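Local coordinates for protein sorbitol dehydrogenase (Gluconobacter oxydans, PDB 5ITG) that probably oxidises D-sorbitol to L-sorbose with a nicotinamide cofactor, as a member of the mannitol dehydrogenase family, at residues 43-55 and 271-283. Residues are numbered along the deposited sequence; the frame is centred on the assembly and turned at random.
Sequences FYVEQILEHAPDW and DGRPPLEKAGVQM
Tyr44 meets Ala279 and Val281 where helix 41-46 and the turn after it pack on the 3-10 segment 276-279 and the chain that follows it, in the Rossmann domain. Ala279 O lies at the edge of the Tyr44 ring, in its plane, and Val281 CG2 is 3.5 Å from Tyr44 CD1. The phenol OH turns to another partner, His261. Gln47 rests its CB on Ala279 CB, and one water links the two residues, donating to both Gln47 OE1 and Ala279 O at 2.7 Å. The Gln47 amide is further fixed by NE2, which bonds back to Phe43 O from above the carbonyl plane, 3.0 Å away. Ile48 packs against residues 274-279. Its chi1 of 52° sets CG1 between the backbone N and the carbonyl carbon and CG2 anti to that carbon. CD1, turned by chi2 (72°), meets Pro274 CB, while CG2 reaches Pro275 O and Ala279 CB. His51 crosses the extended chain of Lys278, with ND1 3.4 Å from Lys278 CD. ND1 is buried here without a polar partner. Ala52 CB touches CD of Pro275, the central residue of an inverse gamma turn. Trp55 makes a CH-pi contact: Pro274 CG stands over one face of the indole, 3.4 Å from the centroid of its five-membered ring and 21° off the normal. With an alanine at Trp55, the Pro274 ring would probably lose its aromatic cover. The six-membered ring reaches further back, with Trp55 CZ2 3.4 Å from Arg273 C.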
loop_
_atom_site.group_PDB
_atom_site.type_symbol
_atom_site.label_atom_id
_atom_site.label_comp_id
_atom_site.label_asym_id
_atom_site.label_seq_id
_atom_site.Cartn_x
_atom_site.Cartn_y
_atom_site.Cartn_z
ATOM N N PHE A 43 0.090 2.501 14.332
ATOM C CA PHE A 43 1.045 3.585 14.580
ATOM C C PHE A 43 0.348 4.919 14.816
ATOM O O PHE A 43 0.679 5.642 15.762
ATOM C CB PHE A 43 1.999 3.705 13.382
ATOM C CG PHE A 43 3.024 4.791 13.517
ATOM C CD1 PHE A 43 4.130 4.625 14.345
ATOM C CD2 PHE A 43 2.897 5.972 12.795
ATOM C CE1 PHE A 43 5.105 5.620 14.451
ATOM C CE2 PHE A 43 3.863 6.977 12.891
ATOM C CZ PHE A 43 4.971 6.799 13.722
ATOM N N TYR A 44 -0.611 5.256 13.956
ATOM C CA TYR A 44 -1.340 6.517 14.108
ATOM C C TYR A 44 -2.230 6.512 15.349
ATOM O O TYR A 44 -2.304 7.509 16.076
ATOM C CB TYR A 44 -2.186 6.805 12.859
ATOM C CG TYR A 44 -1.371 7.274 11.671
ATOM C CD1 TYR A 44 -0.914 8.591 11.588
ATOM C CD2 TYR A 44 -1.048 6.395 10.633
ATOM C CE1 TYR A 44 -0.152 9.028 10.498
ATOM C CE2 TYR A 44 -0.286 6.818 9.539
ATOM C CZ TYR A 44 0.158 8.131 9.477
ATOM O OH TYR A 44 0.916 8.539 8.400
ATOM N N VAL A 45 -2.900 5.391 15.600
ATOM C CA VAL A 45 -3.766 5.292 16.763
ATOM C C VAL A 45 -2.949 5.457 18.044
ATOM O O VAL A 45 -3.388 6.111 18.998
ATOM C CB VAL A 45 -4.513 3.938 16.777
ATOM C CG1 VAL A 45 -5.213 3.732 18.116
ATOM C CG2 VAL A 45 -5.538 3.915 15.644
ATOM N N GLU A 46 -1.755 4.875 18.053
ATOM C CA GLU A 46 -0.860 4.947 19.201
ATOM C C GLU A 46 -0.607 6.396 19.619
ATOM O O GLU A 46 -0.406 6.685 20.801
ATOM C CB GLU A 46 0.477 4.281 18.858
ATOM C CG GLU A 46 1.488 4.260 19.994
ATOM C CD GLU A 46 1.275 3.093 20.936
ATOM O OE1 GLU A 46 0.130 2.601 21.021
ATOM O OE2 GLU A 46 2.246 2.673 21.598
ATOM N N GLN A 47 -0.631 7.301 18.644
ATOM C CA GLN A 47 -0.369 8.715 18.893
ATOM C C GLN A 47 -1.567 9.563 19.317
ATOM O O GLN A 47 -1.407 10.739 19.624
ATOM C CB GLN A 47 0.278 9.335 17.659
ATOM C CG GLN A 47 1.578 8.659 17.256
ATOM C CD GLN A 47 2.049 9.097 15.885
ATOM O OE1 GLN A 47 2.409 10.258 15.682
ATOM N NE2 GLN A 47 2.037 8.167 14.928
ATOM N N ILE A 48 -2.764 8.986 19.326
ATOM C CA ILE A 48 -3.941 9.738 19.752
ATOM C C ILE A 48 -4.609 9.083 20.957
ATOM O O ILE A 48 -5.610 9.579 21.469
ATOM C CB ILE A 48 -4.977 9.880 18.602
ATOM C CG1 ILE A 48 -5.308 8.513 18.002
ATOM C CG2 ILE A 48 -4.436 10.814 17.527
ATOM C CD1 ILE A 48 -6.160 7.627 18.894
ATOM N N LEU A 49 -4.042 7.969 21.412
ATOM C CA LEU A 49 -4.587 7.237 22.548
ATOM C C LEU A 49 -4.457 8.034 23.850
ATOM O O LEU A 49 -5.202 7.812 24.806
ATOM C CB LEU A 49 -3.871 5.891 22.675
ATOM C CG LEU A 49 -4.737 4.629 22.728
ATOM C CD1 LEU A 49 -5.868 4.710 21.716
ATOM C CD2 LEU A 49 -3.863 3.414 22.454
ATOM N N GLU A 50 -3.504 8.958 23.880
ATOM C CA GLU A 50 -3.291 9.792 25.057
ATOM C C GLU A 50 -4.329 10.911 25.070
ATOM O O GLU A 50 -4.468 11.628 26.058
ATOM C CB GLU A 50 -1.886 10.396 25.026
ATOM C CG GLU A 50 -1.639 11.293 23.825
ATOM C CD GLU A 50 -0.215 11.810 23.769
ATOM O OE1 GLU A 50 0.221 12.447 24.754
ATOM O OE2 GLU A 50 0.463 11.580 22.741
ATOM N N HIS A 51 -5.054 11.048 23.964
ATOM C CA HIS A 51 -6.084 12.074 23.820
ATOM C C HIS A 51 -7.471 11.460 23.964
ATOM O O HIS A 51 -8.343 12.005 24.644
ATOM C CB HIS A 51 -5.971 12.729 22.443
ATOM C CG HIS A 51 -4.656 13.396 22.199
ATOM N ND1 HIS A 51 -4.149 13.600 20.933
ATOM C CD2 HIS A 51 -3.746 13.915 23.058
ATOM C CE1 HIS A 51 -2.983 14.215 21.023
ATOM N NE2 HIS A 51 -2.715 14.418 22.301
ATOM N N ALA A 52 -7.663 10.326 23.297
ATOM C CA ALA A 52 -8.925 9.606 23.317
ATOM C C ALA A 52 -8.585 8.140 23.541
ATOM O O ALA A 52 -8.408 7.377 22.593
ATOM C CB ALA A 52 -9.643 9.786 21.990
ATOM N N PRO A 53 -8.498 7.725 24.812
ATOM C CA PRO A 53 -8.170 6.355 25.210
ATOM C C PRO A 53 -9.171 5.262 24.841
ATOM O O PRO A 53 -8.906 4.086 25.072
ATOM C CB PRO A 53 -7.996 6.479 26.720
ATOM C CG PRO A 53 -9.018 7.512 27.071
ATOM C CD PRO A 53 -8.810 8.551 25.993
ATOM N N ASP A 54 -10.310 5.632 24.268
ATOM C CA ASP A 54 -11.307 4.625 23.913
ATOM C C ASP A 54 -11.172 4.084 22.498
ATOM O O ASP A 54 -12.144 3.619 21.905
ATOM C CB ASP A 54 -12.718 5.180 24.126
ATOM C CG ASP A 54 -13.056 5.358 25.596
ATOM O OD1 ASP A 54 -12.918 4.379 26.359
ATOM O OD2 ASP A 54 -13.460 6.471 25.990
ATOM N N TRP A 55 -9.956 4.119 21.966
ATOM C CA TRP A 55 -9.735 3.632 20.615
ATOM C C TRP A 55 -8.704 2.521 20.509
ATOM O O TRP A 55 -7.993 2.419 19.504
ATOM C CB TRP A 55 -9.354 4.797 19.706
ATOM C CG TRP A 55 -10.472 5.789 19.558
ATOM C CD1 TRP A 55 -10.570 7.016 20.151
ATOM C CD2 TRP A 55 -11.653 5.630 18.768
ATOM N NE1 TRP A 55 -11.739 7.632 19.775
ATOM C CE2 TRP A 55 -12.424 6.802 18.927
ATOM C CE3 TRP A 55 -12.137 4.607 17.940
ATOM C CZ2 TRP A 55 -13.654 6.984 18.284
ATOM C CZ3 TRP A 55 -13.357 4.789 17.298
ATOM C CH2 TRP A 55 -14.103 5.969 17.474
ATOM N N ASP A 271 -20.177 6.422 13.143
ATOM C CA ASP A 271 -20.391 6.682 14.553
ATOM C C ASP A 271 -19.141 7.157 15.282
ATOM O O ASP A 271 -18.708 6.539 16.254
ATOM C CB ASP A 271 -20.949 5.413 15.207
ATOM C CG ASP A 271 -21.434 5.645 16.619
ATOM O OD1 ASP A 271 -21.822 6.790 16.932
ATOM O OD2 ASP A 271 -21.445 4.676 17.406
ATOM N N GLY A 272 -18.564 8.259 14.802
ATOM C CA GLY A 272 -17.382 8.811 15.437
ATOM C C GLY A 272 -16.060 8.211 14.993
ATOM O O GLY A 272 -16.014 7.147 14.373
ATOM N N ARG A 273 -14.978 8.904 15.328
ATOM C CA ARG A 273 -13.634 8.465 14.975
ATOM C C ARG A 273 -12.609 9.136 15.875
ATOM O O ARG A 273 -12.891 10.165 16.495
ATOM C CB ARG A 273 -13.310 8.838 13.528
ATOM C CG ARG A 273 -13.232 10.347 13.284
ATOM C CD ARG A 273 -12.558 10.652 11.953
ATOM N NE ARG A 273 -12.612 12.067 11.567
ATOM C CZ ARG A 273 -11.865 13.031 12.097
ATOM N NH1 ARG A 273 -10.988 12.755 13.055
ATOM N NH2 ARG A 273 -11.984 14.278 11.647
ATOM N N PRO A 274 -11.404 8.555 15.964
ATOM C CA PRO A 274 -10.342 9.126 16.796
ATOM C C PRO A 274 -9.917 10.466 16.188
ATOM O O PRO A 274 -10.210 10.744 15.022
ATOM C CB PRO A 274 -9.221 8.095 16.691
ATOM C CG PRO A 274 -9.928 6.820 16.342
ATOM C CD PRO A 274 -10.994 7.264 15.390
ATOM N N PRO A 275 -9.232 11.316 16.967
ATOM C CA PRO A 275 -8.787 12.613 16.446
ATOM C C PRO A 275 -7.482 12.404 15.674
ATOM O O PRO A 275 -6.445 12.966 16.015
ATOM C CB PRO A 275 -8.594 13.432 17.714
ATOM C CG PRO A 275 -8.050 12.401 18.672
ATOM C CD PRO A 275 -8.942 11.201 18.412
ATOM N N LEU A 276 -7.552 11.583 14.629
ATOM C CA LEU A 276 -6.392 11.239 13.806
ATOM C C LEU A 276 -5.598 12.414 13.230
ATOM O O LEU A 276 -4.392 12.292 12.996
ATOM C CB LEU A 276 -6.831 10.291 12.683
ATOM C CG LEU A 276 -7.460 8.988 13.194
ATOM C CD1 LEU A 276 -8.009 8.157 12.034
ATOM C CD2 LEU A 276 -6.419 8.205 13.960
ATOM N N GLU A 277 -6.250 13.545 12.986
ATOM C CA GLU A 277 -5.518 14.693 12.461
ATOM C C GLU A 277 -4.365 15.036 13.404
ATOM O O GLU A 277 -3.280 15.412 12.961
ATOM C CB GLU A 277 -6.443 15.906 12.287
ATOM C CG GLU A 277 -7.124 16.412 13.555
ATOM C CD GLU A 277 -8.146 15.434 14.112
ATOM O OE1 GLU A 277 -8.866 14.802 13.314
ATOM O OE2 GLU A 277 -8.239 15.313 15.355
ATOM N N LYS A 278 -4.588 14.875 14.705
ATOM C CA LYS A 278 -3.556 15.175 15.695
ATOM C C LYS A 278 -2.309 14.311 15.533
ATOM O O LYS A 278 -1.248 14.642 16.059
ATOM C CB LYS A 278 -4.116 15.013 17.113
ATOM C CG LYS A 278 -5.224 16.000 17.441
ATOM C CD LYS A 278 -5.688 15.893 18.887
ATOM C CE LYS A 278 -6.819 16.878 19.162
ATOM N NZ LYS A 278 -7.309 16.806 20.566
ATOM N N ALA A 279 -2.438 13.208 14.804
ATOM C CA ALA A 279 -1.314 12.303 14.578
ATOM C C ALA A 279 -0.759 12.457 13.164
ATOM O O ALA A 279 0.099 11.683 12.736
ATOM C CB ALA A 279 -1.751 10.861 14.809
ATOM N N GLY A 280 -1.258 13.448 12.435
ATOM C CA GLY A 280 -0.773 13.675 11.088
ATOM C C GLY A 280 -1.606 13.055 9.983
ATOM O O GLY A 280 -1.220 13.112 8.816
ATOM N N VAL A 281 -2.735 12.443 10.334
ATOM C CA VAL A 281 -3.588 11.854 9.316
ATOM C C VAL A 281 -4.239 13.036 8.610
ATOM O O VAL A 281 -4.703 13.981 9.258
ATOM C CB VAL A 281 -4.676 10.943 9.925
ATOM C CG1 VAL A 281 -5.555 10.378 8.828
ATOM C CG2 VAL A 281 -4.023 9.807 10.705
ATOM N N GLN A 282 -4.259 12.989 7.286
ATOM C CA GLN A 282 -4.828 14.068 6.492
ATOM C C GLN A 282 -6.260 13.738 6.114
ATOM O O GLN A 282 -6.512 12.873 5.278
ATOM C CB GLN A 282 -3.953 14.296 5.249
ATOM C CG GLN A 282 -2.540 14.798 5.605
ATOM C CD GLN A 282 -1.495 14.583 4.502
ATOM O OE1 GLN A 282 -1.205 13.448 4.116
ATOM N NE2 GLN A 282 -0.912 15.677 4.012
HETATM N N MSE A 283 -7.201 14.422 6.757
HETATM C CA MSE A 283 -8.615 14.196 6.500
HETATM C C MSE A 283 -9.044 14.991 5.273
HETATM O O MSE A 283 -8.707 16.167 5.143
HETATM C CB MSE A 283 -9.434 14.610 7.727
HETATM C CG MSE A 283 -10.107 13.446 8.459
HETATM SE SE MSE A 283 -8.914 12.053 9.084
HETATM C CE MSE A 283 -8.796 12.569 10.949
HETATM O O HOH W 1 2.672 10.802 13.072
#